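Local structure of formyltransferase (Francisella tularensis subsp. tularensis, 4NV1) at residues A[13-18]-A[157-162]; A[82-85]-A[89-92]. The protein belongs to the formyltransferase family, with a Rossmann-like alpha/beta domain and a C-terminal domain, and is modelled with bound dTDP-4-amino-4,6-dideoxyglucose. One frame throughout, in Å; residues are numbered along the deposited sequence.

Contact 1 of 2, residues A[13-18]-A[157-162]; sequences RTILSD and KEVELF
Val159 of helix 147-170 fits between Ile15 and Asp18 of helix 13-24. This is helix-helix packing in the alpha/beta domain of a formyltransferase. Helix 13-24 follows strand 4-9, the first strand of the domain in chain order. The backbones stay apart: the nearest CA atoms, of Asp18 and Val159, are 7.1 Å from each other, and no hydrogen bond crosses.

Val159 can be followed outward. Its CB lies 4.1 Å from Asp18 OD2. Val159 CG1 is anti to the backbone N (chi1 173°) and lies 3.8 Å from Asp18 OD2, with Asp18 CB slightly farther. CG2 sits beside the backbone N and meets both residues of the other helix. The Ile15 and Val159 side chains run alongside each other, pointing opposite ways, while Asp18 lies roughly perpendicular to Val159. Asp18 meets the valine methyls through OD2, a contact of oxygen with carbon and not a hydrogen bond.

Phe162, about a turn on, stacks with Phe19 of helix 13-24 and meets Phe72 of strand 70-74 edge-to-face. Glu158 OE1 is hydrogen-bonded to His75 NE2, and His75 lines the ligand pocket. The Ile15 side chain is about 7 Å from the bound dTDP-4-amino-4,6-dideoxyglucose, so the contact lies near the site. Val159 CG2 touches both residues: it is 3.8 Å from Ile15 CD1 and 3.5 Å from Asp18 OD2.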
loop_
_atom_site.group_PDB
_atom_site.type_symbol
_atom_site.label_atom_id
_atom_site.label_comp_id
_atom_site.label_asym_id
_atom_site.label_seq_id
_atom_site.Cartn_x
_atom_site.Cartn_y
_atom_site.Cartn_z
ATOM N N ARG A 13 5.737 -22.461 12.139
ATOM C CA ARG A 13 6.972 -23.061 11.677
ATOM C C ARG A 13 8.143 -22.389 12.324
ATOM O O ARG A 13 9.154 -23.035 12.609
ATOM C CB ARG A 13 7.069 -22.865 10.161
ATOM C CG ARG A 13 8.445 -22.580 9.552
ATOM C CD ARG A 13 9.167 -23.822 9.027
ATOM N NE ARG A 13 8.685 -24.230 7.696
ATOM C CZ ARG A 13 7.624 -25.004 7.430
ATOM N NH1 ARG A 13 6.860 -25.526 8.378
ATOM N NH2 ARG A 13 7.315 -25.283 6.174
ATOM N N THR A 14 8.077 -21.058 12.432
ATOM C CA THR A 14 9.262 -20.337 12.911
ATOM C C THR A 14 9.509 -20.628 14.396
ATOM O O THR A 14 10.616 -20.957 14.820
ATOM C CB THR A 14 9.158 -18.829 12.597
ATOM O OG1 THR A 14 9.700 -18.639 11.286
ATOM C CG2 THR A 14 9.981 -17.986 13.563
ATOM N N ILE A 15 8.452 -20.489 15.181
ATOM C CA ILE A 15 8.463 -20.914 16.580
ATOM C C ILE A 15 8.890 -22.374 16.737
ATOM O O ILE A 15 9.743 -22.681 17.601
ATOM C CB ILE A 15 7.056 -20.718 17.158
ATOM C CG1 ILE A 15 6.755 -19.215 17.283
ATOM C CG2 ILE A 15 6.828 -21.474 18.477
ATOM C CD1 ILE A 15 7.823 -18.392 18.001
ATOM N N LEU A 16 8.339 -23.264 15.897
ATOM C CA LEU A 16 8.723 -24.694 15.951
ATOM C C LEU A 16 10.231 -24.817 15.764
ATOM O O LEU A 16 10.943 -25.515 16.517
ATOM C CB LEU A 16 7.985 -25.592 14.932
ATOM C CG LEU A 16 8.594 -27.011 14.808
ATOM C CD1 LEU A 16 8.509 -27.696 16.171
ATOM C CD2 LEU A 16 7.993 -27.918 13.725
ATOM N N SER A 17 10.726 -24.118 14.751
ATOM C CA SER A 17 12.177 -24.106 14.501
ATOM C C SER A 17 13.045 -23.473 15.622
ATOM O O SER A 17 14.149 -23.950 15.935
ATOM C CB SER A 17 12.423 -23.360 13.177
ATOM O OG SER A 17 13.775 -23.495 12.854
ATOM N N ASP A 18 12.582 -22.390 16.226
ATOM C CA ASP A 18 13.370 -21.760 17.321
ATOM C C ASP A 18 13.475 -22.591 18.607
ATOM O O ASP A 18 14.578 -22.841 19.137
ATOM C CB ASP A 18 12.861 -20.354 17.592
ATOM C CG ASP A 18 13.275 -19.364 16.489
ATOM O OD1 ASP A 18 14.223 -19.670 15.734
ATOM O OD2 ASP A 18 12.675 -18.272 16.351
ATOM N N LYS A 157 10.707 -11.078 20.211
ATOM C CA LYS A 157 10.850 -10.817 21.652
ATOM C C LYS A 157 10.466 -12.100 22.416
ATOM O O LYS A 157 11.140 -12.548 23.334
ATOM C CB LYS A 157 9.967 -9.628 22.026
ATOM C CG LYS A 157 9.991 -9.281 23.513
ATOM C CD LYS A 157 11.398 -8.876 23.947
ATOM C CE LYS A 157 11.833 -7.569 23.339
ATOM N NZ LYS A 157 13.302 -7.481 23.509
ATOM N N GLU A 158 9.404 -12.738 21.968
ATOM C CA GLU A 158 8.944 -14.006 22.493
ATOM C C GLU A 158 10.054 -14.985 22.603
ATOM O O GLU A 158 10.215 -15.499 23.678
ATOM C CB GLU A 158 7.900 -14.680 21.639
ATOM C CG GLU A 158 6.472 -14.177 21.792
ATOM C CD GLU A 158 5.552 -14.880 20.799
ATOM O OE1 GLU A 158 5.737 -14.611 19.583
ATOM O OE2 GLU A 158 4.649 -15.671 21.198
ATOM N N VAL A 159 10.763 -15.244 21.500
ATOM C CA VAL A 159 11.891 -16.176 21.465
ATOM C C VAL A 159 13.115 -15.772 22.304
ATOM O O VAL A 159 13.731 -16.591 23.014
ATOM C CB VAL A 159 12.272 -16.447 20.007
ATOM C CG1 VAL A 159 13.531 -17.263 19.966
ATOM C CG2 VAL A 159 11.139 -17.215 19.334
ATOM N N GLU A 160 13.412 -14.482 22.312
ATOM C CA GLU A 160 14.404 -13.945 23.231
ATOM C C GLU A 160 14.031 -14.062 24.716
ATOM O O GLU A 160 14.852 -14.448 25.554
ATOM C CB GLU A 160 14.730 -12.517 22.804
ATOM C CG GLU A 160 15.639 -11.829 23.792
ATOM C CD GLU A 160 15.504 -10.311 23.774
ATOM O OE1 GLU A 160 16.293 -9.710 24.527
ATOM O OE2 GLU A 160 14.631 -9.726 23.082
ATOM N N LEU A 161 12.764 -13.858 25.049
ATOM C CA LEU A 161 12.337 -14.017 26.437
ATOM C C LEU A 161 12.327 -15.494 26.854
ATOM O O LEU A 161 12.741 -15.857 27.928
ATOM C CB LEU A 161 10.973 -13.417 26.697
ATOM C CG LEU A 161 10.868 -11.900 26.540
ATOM C CD1 LEU A 161 9.477 -11.507 26.945
ATOM C CD2 LEU A 161 11.741 -11.043 27.449
ATOM N N PHE A 162 11.977 -16.391 25.945
ATOM C CA PHE A 162 11.937 -17.811 26.291
ATOM C C PHE A 162 13.363 -18.333 26.464
ATOM O O PHE A 162 13.667 -19.149 27.354
ATOM C CB PHE A 162 11.214 -18.542 25.162
ATOM C CG PHE A 162 11.205 -20.024 25.306
ATOM C CD1 PHE A 162 10.362 -20.622 26.206
ATOM C CD2 PHE A 162 11.968 -20.809 24.498
ATOM C CE1 PHE A 162 10.317 -22.007 26.327
ATOM C CE2 PHE A 162 11.973 -22.185 24.623
ATOM C CZ PHE A 162 11.138 -22.788 25.538
#

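Contact 2 of 2, residues A[82-85]-A[89-92]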
loop_
_atom_site.group_PDB
_atom_site.type_symbol
_atom_site.label_atom_id
_atom_site.label_comp_id
_atom_site.label_asym_id
_atom_site.label_seq_id
_atom_site.Cartn_x
_atom_site.Cartn_y
_atom_site.Cartn_z
ATOM N N ALA A 82 -8.811 -27.952 31.039
ATOM C CA ALA A 82 -8.587 -27.418 32.373
ATOM C C ALA A 82 -7.739 -28.350 33.212
ATOM O O ALA A 82 -6.858 -27.905 33.907
ATOM C CB ALA A 82 -9.902 -27.114 33.075
ATOM N N LYS A 83 -7.983 -29.649 33.132
ATOM C CA LYS A 83 -7.399 -30.566 34.094
ATOM C C LYS A 83 -5.974 -30.855 33.658
ATOM O O LYS A 83 -5.108 -31.177 34.484
ATOM C CB LYS A 83 -8.214 -31.864 34.117
ATOM C CG LYS A 83 -9.673 -31.648 33.751
ATOM C CD LYS A 83 -10.597 -32.621 34.463
ATOM C CE LYS A 83 -11.944 -31.976 34.770
ATOM N NZ LYS A 83 -12.795 -32.915 35.552
ATOM N N LEU A 84 -5.711 -30.740 32.355
ATOM C CA LEU A 84 -4.300 -30.787 31.934
ATOM C C LEU A 84 -3.520 -29.643 32.617
ATOM O O LEU A 84 -2.562 -29.848 33.313
ATOM C CB LEU A 84 -4.210 -30.637 30.437
ATOM C CG LEU A 84 -2.760 -30.708 29.970
ATOM C CD1 LEU A 84 -1.967 -31.976 30.254
ATOM C CD2 LEU A 84 -2.737 -30.401 28.499
ATOM N N VAL A 85 -4.039 -28.446 32.474
ATOM C CA VAL A 85 -3.464 -27.191 32.958
ATOM C C VAL A 85 -3.428 -27.181 34.482
ATOM O O VAL A 85 -2.471 -26.667 35.061
ATOM C CB VAL A 85 -4.327 -26.040 32.402
ATOM C CG1 VAL A 85 -4.232 -24.776 33.220
ATOM C CG2 VAL A 85 -3.982 -25.776 30.953
ATOM N N LEU A 89 2.323 -28.473 34.956
ATOM C CA LEU A 89 2.726 -27.122 34.628
ATOM C C LEU A 89 2.765 -26.845 33.127
ATOM O O LEU A 89 3.572 -27.407 32.383
ATOM C CB LEU A 89 4.109 -26.900 35.247
ATOM C CG LEU A 89 4.820 -25.581 35.053
ATOM C CD1 LEU A 89 3.881 -24.479 35.492
ATOM C CD2 LEU A 89 6.102 -25.600 35.882
ATOM N N CYS A 90 1.925 -25.922 32.700
ATOM C CA CYS A 90 1.760 -25.545 31.290
ATOM C C CYS A 90 2.046 -24.029 31.229
ATOM O O CYS A 90 1.568 -23.229 32.030
ATOM C CB CYS A 90 0.323 -25.827 30.852
ATOM S SG CYS A 90 -0.009 -27.599 30.959
ATOM N N ILE A 91 2.919 -23.680 30.315
ATOM C CA ILE A 91 3.362 -22.311 30.155
ATOM C C ILE A 91 3.121 -21.877 28.712
ATOM O O ILE A 91 3.360 -22.614 27.759
ATOM C CB ILE A 91 4.806 -22.210 30.615
ATOM C CG1 ILE A 91 4.822 -22.470 32.161
ATOM C CG2 ILE A 91 5.476 -20.956 30.098
ATOM C CD1 ILE A 91 6.223 -22.658 32.682
ATOM N N ASN A 92 2.506 -20.716 28.621
ATOM C CA ASN A 92 2.195 -20.101 27.346
ATOM C C ASN A 92 3.185 -19.008 27.000
ATOM O O ASN A 92 3.544 -18.181 27.831
ATOM C CB ASN A 92 0.812 -19.501 27.461
ATOM C CG ASN A 92 0.231 -19.055 26.119
ATOM O OD1 ASN A 92 -0.704 -18.315 26.129
ATOM N ND2 ASN A 92 0.702 -19.573 25.000
HETATM O O HOH W 1 -0.403 -24.851 34.566
#
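A beta-alpha-beta unit runs from strand 70-74 through helix 82-87 to strand 89-94, and this contact joins its helix to its second strand. Cys90 meets Leu84 and Val85, and its side chain leaves the backbone toward the helix. SG is anti to the carbonyl carbon (chi1 -63°), a setting that directs the sulfur at the helix backbone. Cys90 SG lies 4.0 Å from Val85 CA and 4.1 Å from Leu84 O. The side chains add looser apolar contacts. Leu84 CG is 4.3 Å from Cys90 SG, and Val85 CG2 is 4.3 Å from Cys90 CB.

No direct hydrogen bond joins the segments. A water spans them instead: the water oxygen lies 2.8 Å from Val85 O, within hydrogen-bonding distance, and accepts from Cys90 N at 3.2 Å. It thus links a carbonyl of the short helix to the backbone N of Cys90 in the strand.

The strand itself is held by its neighbours in the sheet. Leu89 and Ile91 bond through their backbones to Gly71, while Cys90 bonds to Met124. Asn92 ND2 also reaches Ser73 O. A short helix packed through small and branched side chains on the strand that follows it is an arrangement of the beta-alpha-beta crossover in Rossmann-like folds.

Both contacts lie in the sheet-bearing domain, but they join different elements. Contact 1 brings together two helices from distant parts of the sequence, with 138 residues between the segments. Contact 2 is local, with three residues separating its two segments, and those residues fall within the span that contact 1 brackets. Their centres are 19 Å apart and they do not touch. Contact 1 is partly buried and lies near the ligand pocket. Contact 2 is buried, though farther from the centre of the chain. Their chemistry differs: contact 1 mixes methyl groups with a carboxylate, whereas contact 2 combines sulfur, aliphatic carbon and a bridging water.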